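Local coordinates for BexL (Amycolatopsis orientalis, PDB 4XRW), which is a di-domain aromatase/cyclase of the BE-7585A type II polyketide pathway that probably dehydrates and cyclises a polyketide intermediate, at residues Val30-Ala34 with Asp35-Arg39; Tyr248-Thr251 with Thr252-Leu256. All coordinates share one frame; numbering follows the deposited sequence.

Contact 1. Residues Val30-Ala34 with Asp35-Arg39; sequences VDAPA and DEVYR
The carbonyl oxygen of Pro-33 is gripped by two amides of the first helical turn: Val-37 N donates a nearly straight bond of 3.2 Å to Pro-33 O (N-H...O angle 166°), while Glu-36 N reaches the same oxygen only weakly, at a strongly bent angle. Pro-33 is the N-cap of helix 34-42, which follows strand 22-30 in the helix-grip fold of the N-terminal domain. Tyr-38 N then donates to Ala-34 O at 3.0 Å, the next i+4 bond, with the donor tilted from the carbonyl plane. On the side facing helix 138-166 and the sheet, one methyl meets two residues of the incoming segment: Val-37 CG2 lies 4.1 Å from Val-30 CG1 and equally far from Ala-32 CB. The near-trans chi1 of Val-37 (175°) sets CG2 beside its backbone N, where it also lies 3.6 Å from Pro-33 O. Val-163, Val-115 and Val-125 extend this apolar layer. On another flank the Pro-33 ring runs beside the start of the Glu-36 side chain, in the same direction, with CG 4.1 Å from Glu-36 CB. The Glu-36 chain bends at chi2 (58°), turning its carboxylate toward Arg-39, whose second charged partner is Glu-43. The salt bridge is side-on and bidentate: Arg-39 NE meets Glu-36 OE1 at 2.9 Å, and Arg-39 NH2 meets Glu-36 OE2 at 3.0 Å, both on the syn side, though somewhat out of the carboxylate plane.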
ATOM      1  N   VAL A  30     -10.095 -10.962 -15.773  1.00 36.49           N
ATOM      2  CA  VAL A  30      -9.291  -9.743 -15.703  1.00 37.30           C
ATOM      3  C   VAL A  30      -8.686  -9.418 -17.081  1.00 41.39           C
ATOM      4  O   VAL A  30      -8.139 -10.300 -17.739  1.00 36.69           O
ATOM      5  CB  VAL A  30      -8.152  -9.886 -14.661  1.00 35.46           C
ATOM      6  CG1 VAL A  30      -7.240  -8.663 -14.672  1.00 42.34           C
ATOM      7  CG2 VAL A  30      -8.734 -10.130 -13.252  1.00 34.30           C
ATOM      8  N   ASP A  31      -8.760  -8.154 -17.501  1.00 40.97           N
ATOM      9  CA  ASP A  31      -8.309  -7.781 -18.848  1.00 42.99           C
ATOM     10  C   ASP A  31      -6.819  -7.422 -18.878  1.00 44.13           C
ATOM     11  O   ASP A  31      -6.420  -6.305 -19.227  1.00 41.68           O
ATOM     12  CB  ASP A  31      -9.156  -6.628 -19.397  1.00 41.21           C
ATOM     13  CG  ASP A  31     -10.626  -7.015 -19.581  1.00 49.24           C
ATOM     14  OD1 ASP A  31     -10.922  -8.211 -19.834  1.00 49.75           O
ATOM     15  OD2 ASP A  31     -11.490  -6.120 -19.461  1.00 57.45           O
ATOM     16  N   ALA A  32      -6.011  -8.395 -18.477  1.00 38.30           N
ATOM     17  CA  ALA A  32      -4.566  -8.365 -18.650  1.00 41.35           C
ATOM     18  C   ALA A  32      -4.134  -9.800 -18.906  1.00 37.12           C
ATOM     19  O   ALA A  32      -4.875 -10.734 -18.615  1.00 39.47           O
ATOM     20  CB  ALA A  32      -3.860  -7.783 -17.421  1.00 36.21           C
ATOM     21  N   PRO A  33      -2.950  -9.990 -19.482  1.00 33.20           N
ATOM     22  CA  PRO A  33      -2.541 -11.371 -19.770  1.00 36.67           C
ATOM     23  C   PRO A  33      -2.208 -12.149 -18.497  1.00 36.24           C
ATOM     24  O   PRO A  33      -1.871 -11.548 -17.481  1.00 38.49           O
ATOM     25  CB  PRO A  33      -1.305 -11.199 -20.659  1.00 38.76           C
ATOM     26  CG  PRO A  33      -0.837  -9.813 -20.423  1.00 42.65           C
ATOM     27  CD  PRO A  33      -2.020  -8.996 -20.036  1.00 38.57           C
ATOM     28  N   ALA A  34      -2.321 -13.465 -18.559  1.00 32.28           N
ATOM     29  CA  ALA A  34      -2.090 -14.335 -17.399  1.00 33.79           C
ATOM     30  C   ALA A  34      -0.723 -14.133 -16.760  1.00 37.24           C
ATOM     31  O   ALA A  34      -0.591 -14.187 -15.539  1.00 32.71           O
ATOM     32  CB  ALA A  34      -2.244 -15.782 -17.802  1.00 33.79           C
ATOM     33  N   ASP A  35       0.302 -13.906 -17.568  1.00 35.87           N
ATOM     34  CA  ASP A  35       1.648 -13.812 -17.023  1.00 34.56           C
ATOM     35  C   ASP A  35       1.819 -12.554 -16.166  1.00 38.19           C
ATOM     36  O   ASP A  35       2.534 -12.568 -15.149  1.00 32.53           O
ATOM     37  CB  ASP A  35       2.687 -13.857 -18.151  1.00 38.72           C
ATOM     38  CG  ASP A  35       2.856 -15.259 -18.751  1.00 44.91           C
ATOM     39  OD1 ASP A  35       2.364 -16.252 -18.164  1.00 44.41           O
ATOM     40  OD2 ASP A  35       3.510 -15.370 -19.814  1.00 57.30           O
ATOM     41  N   GLU A  36       1.158 -11.474 -16.566  1.00 35.70           N
ATOM     42  CA  GLU A  36       1.243 -10.225 -15.847  1.00 37.50           C
ATOM     43  C   GLU A  36       0.446 -10.267 -14.544  1.00 36.11           C
ATOM     44  O   GLU A  36       0.922  -9.763 -13.517  1.00 32.20           O
ATOM     45  CB  GLU A  36       0.765  -9.068 -16.730  1.00 36.83           C
ATOM     46  CG  GLU A  36       0.844  -7.676 -16.070  1.00 43.10           C
ATOM     47  CD  GLU A  36       2.262  -7.276 -15.594  1.00 53.84           C
ATOM     48  OE1 GLU A  36       3.233  -8.049 -15.788  1.00 53.93           O
ATOM     49  OE2 GLU A  36       2.402  -6.172 -15.015  1.00 52.10           O
ATOM     50  N   VAL A  37      -0.743 -10.872 -14.567  1.00 29.40           N
ATOM     51  CA  VAL A  37      -1.521 -10.992 -13.342  1.00 27.53           C
ATOM     52  C   VAL A  37      -0.744 -11.846 -12.350  1.00 27.92           C
ATOM     53  O   VAL A  37      -0.646 -11.494 -11.175  1.00 28.53           O
ATOM     54  CB  VAL A  37      -2.903 -11.603 -13.592  1.00 26.98           C
ATOM     55  CG1 VAL A  37      -3.655 -11.840 -12.293  1.00 30.81           C
ATOM     56  CG2 VAL A  37      -3.715 -10.682 -14.511  1.00 35.53           C
ATOM     57  N   TYR A  38      -0.201 -12.964 -12.829  1.00 27.07           N
ATOM     58  CA  TYR A  38       0.629 -13.830 -11.994  1.00 29.79           C
ATOM     59  C   TYR A  38       1.750 -13.033 -11.375  1.00 28.25           C
ATOM     60  O   TYR A  38       1.994 -13.123 -10.162  1.00 27.19           O
ATOM     61  CB  TYR A  38       1.230 -14.999 -12.780  1.00 31.14           C
ATOM     62  CG  TYR A  38       2.206 -15.801 -11.931  1.00 26.11           C
ATOM     63  CD1 TYR A  38       1.758 -16.818 -11.099  1.00 26.80           C
ATOM     64  CD2 TYR A  38       3.556 -15.509 -11.928  1.00 26.56           C
ATOM     65  CE1 TYR A  38       2.637 -17.534 -10.300  1.00 29.50           C
ATOM     66  CE2 TYR A  38       4.435 -16.225 -11.146  1.00 28.14           C
ATOM     67  CZ  TYR A  38       3.971 -17.232 -10.340  1.00 25.27           C
ATOM     68  OH  TYR A  38       4.861 -17.937  -9.554  1.00 30.54           O
ATOM     69  N   ARG A  39       2.445 -12.261 -12.200  1.00 26.60           N
ATOM     70  CA  ARG A  39       3.583 -11.470 -11.734  1.00 33.01           C
ATOM     71  C   ARG A  39       3.186 -10.484 -10.644  1.00 29.96           C
ATOM     72  O   ARG A  39       3.949 -10.261  -9.712  1.00 27.62           O
ATOM     73  CB  ARG A  39       4.230 -10.715 -12.900  1.00 30.75           C
ATOM     74  CG  ARG A  39       5.481  -9.945 -12.507  1.00 39.76           C
ATOM     75  CD  ARG A  39       5.982  -9.044 -13.630  1.00 44.73           C
ATOM     76  NE  ARG A  39       5.224  -7.791 -13.737  1.00 43.88           N
ATOM     77  CZ  ARG A  39       5.381  -6.738 -12.929  1.00 50.83           C
ATOM     78  NH1 ARG A  39       6.251  -6.775 -11.910  1.00 46.44           N
ATOM     79  NH2 ARG A  39       4.646  -5.650 -13.120  1.00 49.53           N
TER

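Contact 2. Residues Tyr248-Thr251 with Thr252-Leu256; sequences YKQT and TLPAL
Gln-250 reaches forward along the chain to Thr-252, its NE2 donating a 2.8 Å, nearly straight hydrogen bond (168°) to Thr-252 O. This side-chain-to-backbone bond spans the turn where strand 245-250 ends and the connection to its antiparallel neighbour 257-268 begins, in the sheet of the C-terminal domain. The close part of the contact lies around the Gln-250 side chain. Its CG stands opposite the backbone N (chi1 -170°) and the chain stays extended beyond it, which carries the amide up to the Thr-252 carbonyl; CG itself comes to 3.5 Å from Thr-252 O. The acceptor lies close to the Gln-250 amide plane, whereas the donor is tilted 23° from the plane of the Thr-252 carbonyl. Just beyond, the ring of Pro-254 crosses the end of the glutamine at a slant, its CD 3.6 Å from Gln-250 NE2. Packing is looser at Leu-253, an exposed residue whose CD2 makes only marginal approaches, 3.9 Å to Gln-250 O and 4.1 Å to Gln-250 CB. The backbone on this side is bridged by a water, which accepts from Leu-253 N at 2.8 Å and donates weakly to Thr-251 O at 3.4 Å. The two threonine hydroxyls turn to strand 231-241, where Thr-251 OG1 bonds to Glu-235 OE2 and Thr-252 OG1 to Glu-235 N. With Gln-250 OE1 bonded to His-260 ND1, both ends of the amide are engaged, which implies a fixed amide orientation and a turn tied to both flanking strands.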
ATOM      1  N   TYR A 248       4.252   4.004   3.259  1.00 14.99           N
ATOM      2  CA  TYR A 248       2.900   4.403   3.633  1.00 17.91           C
ATOM      3  C   TYR A 248       1.913   4.300   2.502  1.00 17.01           C
ATOM      4  O   TYR A 248       2.285   4.159   1.317  1.00 18.00           O
ATOM      5  CB  TYR A 248       2.889   5.832   4.214  1.00 16.47           C
ATOM      6  CG  TYR A 248       3.313   6.920   3.244  1.00 18.78           C
ATOM      7  CD1 TYR A 248       2.375   7.636   2.528  1.00 23.63           C
ATOM      8  CD2 TYR A 248       4.661   7.226   3.064  1.00 20.17           C
ATOM      9  CE1 TYR A 248       2.760   8.655   1.647  1.00 23.15           C
ATOM     10  CE2 TYR A 248       5.059   8.237   2.186  1.00 21.73           C
ATOM     11  CZ  TYR A 248       4.094   8.931   1.474  1.00 25.24           C
ATOM     12  OH  TYR A 248       4.450   9.932   0.599  1.00 27.80           O
ATOM     13  N   LYS A 249       0.646   4.321   2.896  1.00 15.94           N
ATOM     14  CA  LYS A 249      -0.471   4.357   1.974  1.00 15.93           C
ATOM     15  C   LYS A 249      -1.487   5.343   2.485  1.00 20.37           C
ATOM     16  O   LYS A 249      -1.817   5.327   3.690  1.00 18.56           O
ATOM     17  CB  LYS A 249      -1.127   2.965   1.810  1.00 16.41           C
ATOM     18  CG  LYS A 249      -2.460   3.024   1.079  1.00 20.28           C
ATOM     19  CD  LYS A 249      -3.010   1.639   0.774  1.00 19.08           C
ATOM     20  CE  LYS A 249      -2.456   1.045  -0.506  1.00 21.17           C
ATOM     21  NZ  LYS A 249      -3.073  -0.299  -0.863  1.00 21.39           N
ATOM     22  N   GLN A 250      -1.982   6.185   1.578  1.00 17.95           N
ATOM     23  CA  GLN A 250      -3.036   7.136   1.908  1.00 18.64           C
ATOM     24  C   GLN A 250      -4.375   6.423   1.919  1.00 20.42           C
ATOM     25  O   GLN A 250      -4.764   5.769   0.943  1.00 21.80           O
ATOM     26  CB  GLN A 250      -3.064   8.307   0.922  1.00 18.06           C
ATOM     27  CG  GLN A 250      -3.959   9.407   1.345  1.00 18.95           C
ATOM     28  CD  GLN A 250      -3.787  10.705   0.525  1.00 23.40           C
ATOM     29  OE1 GLN A 250      -2.714  10.983   0.025  1.00 24.71           O
ATOM     30  NE2 GLN A 250      -4.843  11.502   0.440  1.00 24.52           N
ATOM     31  N   THR A 251      -5.090   6.523   3.029  1.00 18.13           N
ATOM     32  CA  THR A 251      -6.352   5.787   3.157  1.00 19.59           C
ATOM     33  C   THR A 251      -7.600   6.627   2.933  1.00 25.41           C
ATOM     34  O   THR A 251      -8.689   6.077   2.711  1.00 28.36           O
ATOM     35  CB  THR A 251      -6.437   5.128   4.529  1.00 22.51           C
ATOM     36  OG1 THR A 251      -6.204   6.118   5.519  1.00 25.27           O
ATOM     37  CG2 THR A 251      -5.386   4.015   4.631  1.00 27.04           C
ATOM     38  N   THR A 252      -7.457   7.949   2.966  1.00 21.40           N
ATOM     39  CA  THR A 252      -8.541   8.862   2.633  1.00 18.41           C
ATOM     40  C   THR A 252      -8.120   9.601   1.361  1.00 23.33           C
ATOM     41  O   THR A 252      -7.244  10.461   1.402  1.00 22.90           O
ATOM     42  CB  THR A 252      -8.824   9.852   3.770  1.00 22.41           C
ATOM     43  OG1 THR A 252      -7.613  10.530   4.105  1.00 19.59           O
ATOM     44  CG2 THR A 252      -9.357   9.131   5.017  1.00 26.71           C
ATOM     45  N   LEU A 253      -8.702   9.232   0.228  1.00 24.37           N
ATOM     46  CA  LEU A 253      -8.228   9.750  -1.054  1.00 22.59           C
ATOM     47  C   LEU A 253      -9.125  10.858  -1.607  1.00 20.26           C
ATOM     48  O   LEU A 253     -10.347  10.798  -1.457  1.00 25.37           O
ATOM     49  CB  LEU A 253      -8.128   8.624  -2.094  1.00 23.28           C
ATOM     50  CG  LEU A 253      -7.168   7.468  -1.778  1.00 28.34           C
ATOM     51  CD1 LEU A 253      -7.566   6.190  -2.504  1.00 31.73           C
ATOM     52  CD2 LEU A 253      -5.744   7.845  -2.161  1.00 28.83           C
ATOM     53  N   PRO A 254      -8.498  11.863  -2.217  1.00 24.58           N
ATOM     54  CA  PRO A 254      -9.177  12.953  -2.899  1.00 30.74           C
ATOM     55  C   PRO A 254      -9.769  12.464  -4.209  1.00 32.20           C
ATOM     56  O   PRO A 254      -9.452  11.342  -4.651  1.00 25.96           O
ATOM     57  CB  PRO A 254      -8.063  13.950  -3.140  1.00 29.18           C
ATOM     58  CG  PRO A 254      -6.879  13.156  -3.301  1.00 27.44           C
ATOM     59  CD  PRO A 254      -7.043  11.973  -2.382  1.00 25.49           C
ATOM     60  N   ALA A 255     -10.604  13.292  -4.830  1.00 30.81           N
ATOM     61  CA  ALA A 255     -11.346  12.862  -6.013  1.00 30.20           C
ATOM     62  C   ALA A 255     -10.449  12.415  -7.164  1.00 28.85           C
ATOM     63  O   ALA A 255     -10.851  11.544  -7.922  1.00 31.49           O
ATOM     64  CB  ALA A 255     -12.272  13.987  -6.496  1.00 32.70           C
ATOM     65  N   LEU A 256      -9.250  12.982  -7.284  1.00 27.57           N
ATOM     66  CA  LEU A 256      -8.358  12.700  -8.440  1.00 29.44           C
ATOM     67  C   LEU A 256      -7.493  11.453  -8.353  1.00 30.31           C
ATOM     68  O   LEU A 256      -6.869  11.064  -9.349  1.00 27.85           O
ATOM     69  CB  LEU A 256      -7.395  13.872  -8.692  1.00 29.72           C
ATOM     70  CG  LEU A 256      -7.860  15.179  -9.336  1.00 34.64           C
ATOM     71  CD1 LEU A 256      -6.635  16.012  -9.682  1.00 35.96           C
ATOM     72  CD2 LEU A 256      -8.733  14.930 -10.582  1.00 38.30           C
TER
HETATM   73  O   HOH W   1     -10.584   7.130   0.075  1.00 28.87           O

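How the contacts relate
Contacts 1 and 2 sit in different domains of the single chain, contact 1 in the N-terminal and contact 2 in the C-terminal polyketide cyclase/dehydrase-like domain. Their centres are 26 Å apart and their nearest atoms about 15 Å, so neither touches the other. Topologically they differ: 30-39 joins an outermost strand to a helix, whereas 248-256 links two strands inside a sheet. Contact 2 lies closer to the middle of the molecule, its centre about 11 Å from the centre of the chain, against about 20 Å for that of contact 1. Segment 248-251 also reaches the first domain, since Lys-249 NZ donates to the carbonyl oxygens of Pro-48, Pro-52 and Thr-54.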